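ABC transporter (Thermotoga maritima, PDB 1JI0) binds ATP and probably hydrolyses it to drive the transport of branched-chain amino acids across the membrane. Local coordinates at residues Ile25-Gly39 / Leu203-Ile217. Numbering follows the deposited sequence.
Sequences IDLKVPRGQIVTLIG and LKVAHYGYVLETGQI
Ile34 O takes two backbone N-H groups, a short bond from His207 N (2.7 Å) and a weak one from Tyr208 N. The His207 ring returns a bond to the same residue: ND1 accepts from Ile34 N at 2.8 Å, the donor 20° out of the ring plane, while Gln33 CG lies over one ring face. From there strands 34-38 and 208-213 run parallel, their backbone bonds alternating in direction up to Leu212 N to Ile38 O. The Tyr210 ring crosses from this mixed sheet to strand 25-30 of the antiparallel sheet. With CG anti to its carbonyl carbon (chi1 -68°), it reaches the strand where Tyr210 OH accepts from Lys28 N (3.0 Å) and a water links it to Lys28 O. Leu27 CD2 sits over one face of the Tyr210 ring, 3.5 Å from its centroid, in a CH-pi contact, Tyr208 CE2 over the opposite face, and Val35 CG1 meets the edge. A leucine at Tyr210 would probably leave Lys28 N without this acceptor and Leu27 without its aromatic face. Beyond Ile38, Gly39 leads into the ATP-binding P-loop; Thr48 of helix 45-52 touches both Leu27 and Leu37, while helix 172-187 packs against Ile34 and Val205.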
loop_
_atom_site.group_PDB
_atom_site.type_symbol
_atom_site.label_atom_id
_atom_site.label_comp_id
_atom_site.label_asym_id
_atom_site.label_seq_id
_atom_site.Cartn_x
_atom_site.Cartn_y
_atom_site.Cartn_z
ATOM N N ILE A 25 -3.584 4.753 17.634
ATOM C CA ILE A 25 -3.567 5.690 16.518
ATOM C C ILE A 25 -4.920 5.756 15.813
ATOM O O ILE A 25 -5.712 4.814 15.889
ATOM C CB ILE A 25 -2.501 5.294 15.477
ATOM C CG1 ILE A 25 -2.812 3.898 14.931
ATOM C CG2 ILE A 25 -1.101 5.345 16.110
ATOM C CD1 ILE A 25 -2.014 3.537 13.716
ATOM N N ASP A 26 -5.171 6.880 15.141
ATOM C CA ASP A 26 -6.405 7.092 14.377
ATOM C C ASP A 26 -5.987 7.458 12.953
ATOM O O ASP A 26 -5.055 8.234 12.767
ATOM C CB ASP A 26 -7.217 8.251 14.959
ATOM C CG ASP A 26 -7.599 8.034 16.414
ATOM O OD1 ASP A 26 -8.364 7.092 16.710
ATOM O OD2 ASP A 26 -7.123 8.819 17.264
ATOM N N LEU A 27 -6.669 6.902 11.958
ATOM C CA LEU A 27 -6.366 7.191 10.556
ATOM C C LEU A 27 -7.625 7.054 9.730
ATOM O O LEU A 27 -8.501 6.266 10.061
ATOM C CB LEU A 27 -5.386 6.181 9.960
ATOM C CG LEU A 27 -4.073 5.732 10.575
ATOM C CD1 LEU A 27 -3.642 4.451 9.854
ATOM C CD2 LEU A 27 -3.025 6.818 10.446
ATOM N N LYS A 28 -7.691 7.799 8.631
ATOM C CA LYS A 28 -8.817 7.710 7.711
ATOM C C LYS A 28 -8.248 7.736 6.308
ATOM O O LYS A 28 -7.318 8.490 6.028
ATOM C CB LYS A 28 -9.784 8.879 7.903
ATOM C CG LYS A 28 -10.557 8.818 9.204
ATOM C CD LYS A 28 -11.653 9.870 9.237
ATOM C CE LYS A 28 -12.335 9.908 10.591
ATOM N NZ LYS A 28 -13.339 11.009 10.645
ATOM N N VAL A 29 -8.773 6.886 5.437
ATOM C CA VAL A 29 -8.321 6.846 4.047
ATOM C C VAL A 29 -9.570 7.104 3.202
ATOM O O VAL A 29 -10.377 6.201 2.989
ATOM C CB VAL A 29 -7.719 5.465 3.688
ATOM C CG1 VAL A 29 -7.124 5.508 2.292
ATOM C CG2 VAL A 29 -6.643 5.076 4.720
ATOM N N PRO A 30 -9.756 8.356 2.737
ATOM C CA PRO A 30 -10.922 8.728 1.922
ATOM C C PRO A 30 -10.922 8.081 0.543
ATOM O O PRO A 30 -9.863 7.855 -0.051
ATOM C CB PRO A 30 -10.821 10.260 1.831
ATOM C CG PRO A 30 -9.998 10.639 3.069
ATOM C CD PRO A 30 -8.953 9.547 3.073
ATOM N N ARG A 31 -12.124 7.804 0.041
ATOM C CA ARG A 31 -12.305 7.186 -1.263
ATOM C C ARG A 31 -11.617 8.004 -2.347
ATOM O O ARG A 31 -11.740 9.228 -2.376
ATOM C CB ARG A 31 -13.804 7.064 -1.580
ATOM C CG ARG A 31 -14.131 6.524 -2.987
ATOM C CD ARG A 31 -15.601 6.126 -3.081
ATOM N NE ARG A 31 -15.919 5.131 -2.055
ATOM C CZ ARG A 31 -15.591 3.841 -2.125
ATOM N NH1 ARG A 31 -14.948 3.372 -3.182
ATOM N NH2 ARG A 31 -15.859 3.026 -1.111
ATOM N N GLY A 32 -10.887 7.318 -3.225
ATOM C CA GLY A 32 -10.208 7.977 -4.330
ATOM C C GLY A 32 -8.936 8.734 -4.002
ATOM O O GLY A 32 -8.353 9.364 -4.880
ATOM N N GLN A 33 -8.491 8.682 -2.751
ATOM C CA GLN A 33 -7.276 9.398 -2.381
ATOM C C GLN A 33 -6.088 8.485 -2.129
ATOM O O GLN A 33 -6.226 7.263 -2.027
ATOM C CB GLN A 33 -7.515 10.235 -1.115
ATOM C CG GLN A 33 -8.419 11.441 -1.308
ATOM C CD GLN A 33 -8.527 12.282 -0.049
ATOM O OE1 GLN A 33 -7.650 12.238 0.809
ATOM N NE2 GLN A 33 -9.598 13.056 0.062
ATOM N N ILE A 34 -4.910 9.090 -2.052
ATOM C CA ILE A 34 -3.694 8.361 -1.731
ATOM C C ILE A 34 -3.326 8.909 -0.366
ATOM O O ILE A 34 -3.092 10.112 -0.216
ATOM C CB ILE A 34 -2.536 8.673 -2.703
ATOM C CG1 ILE A 34 -2.785 8.013 -4.059
ATOM C CG2 ILE A 34 -1.212 8.187 -2.094
ATOM C CD1 ILE A 34 -1.828 8.504 -5.160
ATOM N N VAL A 35 -3.316 8.045 0.639
ATOM C CA VAL A 35 -2.949 8.458 1.985
ATOM C C VAL A 35 -1.642 7.767 2.318
ATOM O O VAL A 35 -1.465 6.595 2.012
ATOM C CB VAL A 35 -4.018 8.044 3.021
ATOM C CG1 VAL A 35 -3.475 8.241 4.438
ATOM C CG2 VAL A 35 -5.266 8.884 2.827
ATOM N N THR A 36 -0.715 8.484 2.937
ATOM C CA THR A 36 0.541 7.863 3.270
ATOM C C THR A 36 0.859 7.922 4.756
ATOM O O THR A 36 0.535 8.882 5.460
ATOM C CB THR A 36 1.710 8.482 2.459
ATOM O OG1 THR A 36 2.905 7.727 2.705
ATOM C CG2 THR A 36 1.937 9.945 2.858
ATOM N N LEU A 37 1.474 6.849 5.226
ATOM C CA LEU A 37 1.891 6.734 6.608
ATOM C C LEU A 37 3.407 6.689 6.490
ATOM O O LEU A 37 3.959 5.797 5.847
ATOM C CB LEU A 37 1.331 5.439 7.194
ATOM C CG LEU A 37 1.644 5.037 8.627
ATOM C CD1 LEU A 37 1.190 6.124 9.604
ATOM C CD2 LEU A 37 0.926 3.713 8.911
ATOM N N ILE A 38 4.072 7.684 7.070
ATOM C CA ILE A 38 5.523 7.758 7.010
ATOM C C ILE A 38 6.121 7.771 8.406
ATOM O O ILE A 38 5.426 8.029 9.386
ATOM C CB ILE A 38 5.989 9.023 6.247
ATOM C CG1 ILE A 38 5.544 10.288 6.987
ATOM C CG2 ILE A 38 5.407 9.018 4.833
ATOM C CD1 ILE A 38 6.022 11.576 6.330
ATOM N N GLY A 39 7.414 7.477 8.485
ATOM C CA GLY A 39 8.099 7.463 9.759
ATOM C C GLY A 39 9.380 6.669 9.641
ATOM O O GLY A 39 9.564 5.925 8.677
ATOM N N LEU A 203 5.153 11.764 0.231
ATOM C CA LEU A 203 4.385 12.989 0.413
ATOM C C LEU A 203 4.115 13.730 -0.897
ATOM O O LEU A 203 3.101 14.422 -1.025
ATOM C CB LEU A 203 5.090 13.915 1.403
ATOM C CG LEU A 203 5.037 13.439 2.857
ATOM C CD1 LEU A 203 5.912 14.339 3.731
ATOM C CD2 LEU A 203 3.583 13.440 3.337
ATOM N N LYS A 204 5.006 13.590 -1.875
ATOM C CA LYS A 204 4.809 14.255 -3.162
ATOM C C LYS A 204 3.642 13.682 -3.971
ATOM O O LYS A 204 3.034 14.385 -4.782
ATOM C CB LYS A 204 6.096 14.191 -3.991
ATOM C CG LYS A 204 7.238 15.005 -3.394
ATOM C CD LYS A 204 8.554 14.795 -4.140
ATOM C CE LYS A 204 8.515 15.386 -5.537
ATOM N NZ LYS A 204 9.830 15.214 -6.212
ATOM N N VAL A 205 3.314 12.411 -3.757
ATOM C CA VAL A 205 2.211 11.807 -4.502
ATOM C C VAL A 205 0.922 11.683 -3.709
ATOM O O VAL A 205 -0.152 11.550 -4.285
ATOM C CB VAL A 205 2.581 10.399 -5.040
ATOM C CG1 VAL A 205 3.765 10.508 -5.961
ATOM C CG2 VAL A 205 2.858 9.439 -3.885
ATOM N N ALA A 206 1.027 11.753 -2.388
ATOM C CA ALA A 206 -0.137 11.606 -1.531
ATOM C C ALA A 206 -1.014 12.842 -1.382
ATOM O O ALA A 206 -0.574 13.973 -1.597
ATOM C CB ALA A 206 0.305 11.130 -0.148
ATOM N N HIS A 207 -2.268 12.605 -1.012
ATOM C CA HIS A 207 -3.212 13.679 -0.761
ATOM C C HIS A 207 -3.111 14.071 0.701
ATOM O O HIS A 207 -3.193 15.251 1.054
ATOM C CB HIS A 207 -4.647 13.228 -1.032
ATOM C CG HIS A 207 -4.919 12.923 -2.468
ATOM N ND1 HIS A 207 -4.724 11.674 -3.015
ATOM C CD2 HIS A 207 -5.321 13.721 -3.485
ATOM C CE1 HIS A 207 -4.990 11.715 -4.309
ATOM N NE2 HIS A 207 -5.353 12.948 -4.620
ATOM N N TYR A 208 -2.928 13.061 1.548
ATOM C CA TYR A 208 -2.875 13.261 2.991
ATOM C C TYR A 208 -1.793 12.373 3.576
ATOM O O TYR A 208 -1.503 11.308 3.033
ATOM C CB TYR A 208 -4.229 12.880 3.591
ATOM C CG TYR A 208 -4.509 13.462 4.955
ATOM C CD1 TYR A 208 -5.034 14.747 5.086
ATOM C CD2 TYR A 208 -4.255 12.727 6.112
ATOM C CE1 TYR A 208 -5.306 15.287 6.342
ATOM C CE2 TYR A 208 -4.518 13.253 7.375
ATOM C CZ TYR A 208 -5.045 14.533 7.483
ATOM O OH TYR A 208 -5.325 15.054 8.730
ATOM N N GLY A 209 -1.206 12.806 4.684
ATOM C CA GLY A 209 -0.161 12.018 5.309
ATOM C C GLY A 209 -0.259 11.958 6.822
ATOM O O GLY A 209 -0.865 12.826 7.456
ATOM N N TYR A 210 0.352 10.925 7.395
ATOM C CA TYR A 210 0.386 10.724 8.839
ATOM C C TYR A 210 1.835 10.406 9.211
ATOM O O TYR A 210 2.476 9.573 8.573
ATOM C CB TYR A 210 -0.499 9.545 9.250
ATOM C CG TYR A 210 -1.979 9.757 9.078
ATOM C CD1 TYR A 210 -2.615 9.461 7.875
ATOM C CD2 TYR A 210 -2.756 10.241 10.134
ATOM C CE1 TYR A 210 -3.996 9.639 7.730
ATOM C CE2 TYR A 210 -4.124 10.421 9.995
ATOM C CZ TYR A 210 -4.736 10.121 8.797
ATOM O OH TYR A 210 -6.087 10.322 8.663
ATOM N N VAL A 211 2.353 11.077 10.233
ATOM C CA VAL A 211 3.727 10.847 10.661
ATOM C C VAL A 211 3.710 9.986 11.917
ATOM O O VAL A 211 3.275 10.430 12.978
ATOM C CB VAL A 211 4.462 12.173 10.956
ATOM C CG1 VAL A 211 5.907 11.886 11.347
ATOM C CG2 VAL A 211 4.442 13.062 9.728
ATOM N N LEU A 212 4.178 8.748 11.775
ATOM C CA LEU A 212 4.225 7.784 12.869
ATOM C C LEU A 212 5.615 7.758 13.523
ATOM O O LEU A 212 6.627 7.573 12.848
ATOM C CB LEU A 212 3.869 6.390 12.327
ATOM C CG LEU A 212 3.696 5.171 13.251
ATOM C CD1 LEU A 212 2.447 5.312 14.113
ATOM C CD2 LEU A 212 3.569 3.912 12.391
ATOM N N GLU A 213 5.651 7.959 14.836
ATOM C CA GLU A 213 6.898 7.939 15.600
ATOM C C GLU A 213 6.673 7.094 16.844
ATOM O O GLU A 213 5.850 7.437 17.692
ATOM C CB GLU A 213 7.316 9.348 16.022
ATOM C CG GLU A 213 7.633 10.279 14.868
ATOM C CD GLU A 213 8.425 11.504 15.307
ATOM O OE1 GLU A 213 8.117 12.062 16.385
ATOM O OE2 GLU A 213 9.351 11.915 14.569
ATOM N N THR A 214 7.404 5.989 16.938
ATOM C CA THR A 214 7.299 5.067 18.065
ATOM C C THR A 214 5.845 4.732 18.402
ATOM O O THR A 214 5.383 4.970 19.517
ATOM C CB THR A 214 8.010 5.626 19.327
ATOM O OG1 THR A 214 9.376 5.934 19.014
ATOM C CG2 THR A 214 8.008 4.591 20.447
ATOM N N GLY A 215 5.125 4.200 17.417
ATOM C CA GLY A 215 3.747 3.797 17.627
ATOM C C GLY A 215 2.669 4.855 17.792
ATOM O O GLY A 215 1.530 4.514 18.094
ATOM N N GLN A 216 3.004 6.127 17.611
ATOM C CA GLN A 216 2.008 7.186 17.739
ATOM C C GLN A 216 2.088 8.202 16.594
ATOM O O GLN A 216 3.164 8.461 16.057
ATOM C CB GLN A 216 2.180 7.931 19.064
ATOM C CG GLN A 216 2.108 7.062 20.308
ATOM C CD GLN A 216 1.893 7.890 21.563
ATOM O OE1 GLN A 216 0.800 8.398 21.801
ATOM N NE2 GLN A 216 2.940 8.039 22.364
ATOM N N ILE A 217 0.944 8.780 16.229
ATOM C CA ILE A 217 0.912 9.783 15.169
ATOM C C ILE A 217 1.235 11.124 15.824
ATOM O O ILE A 217 0.511 11.570 16.707
ATOM C CB ILE A 217 -0.488 9.869 14.505
ATOM C CG1 ILE A 217 -0.907 8.495 13.979
ATOM C CG2 ILE A 217 -0.462 10.870 13.354
ATOM C CD1 ILE A 217 0.068 7.876 13.013
HETATM O O HOH W 1 -7.206 11.208 5.780
#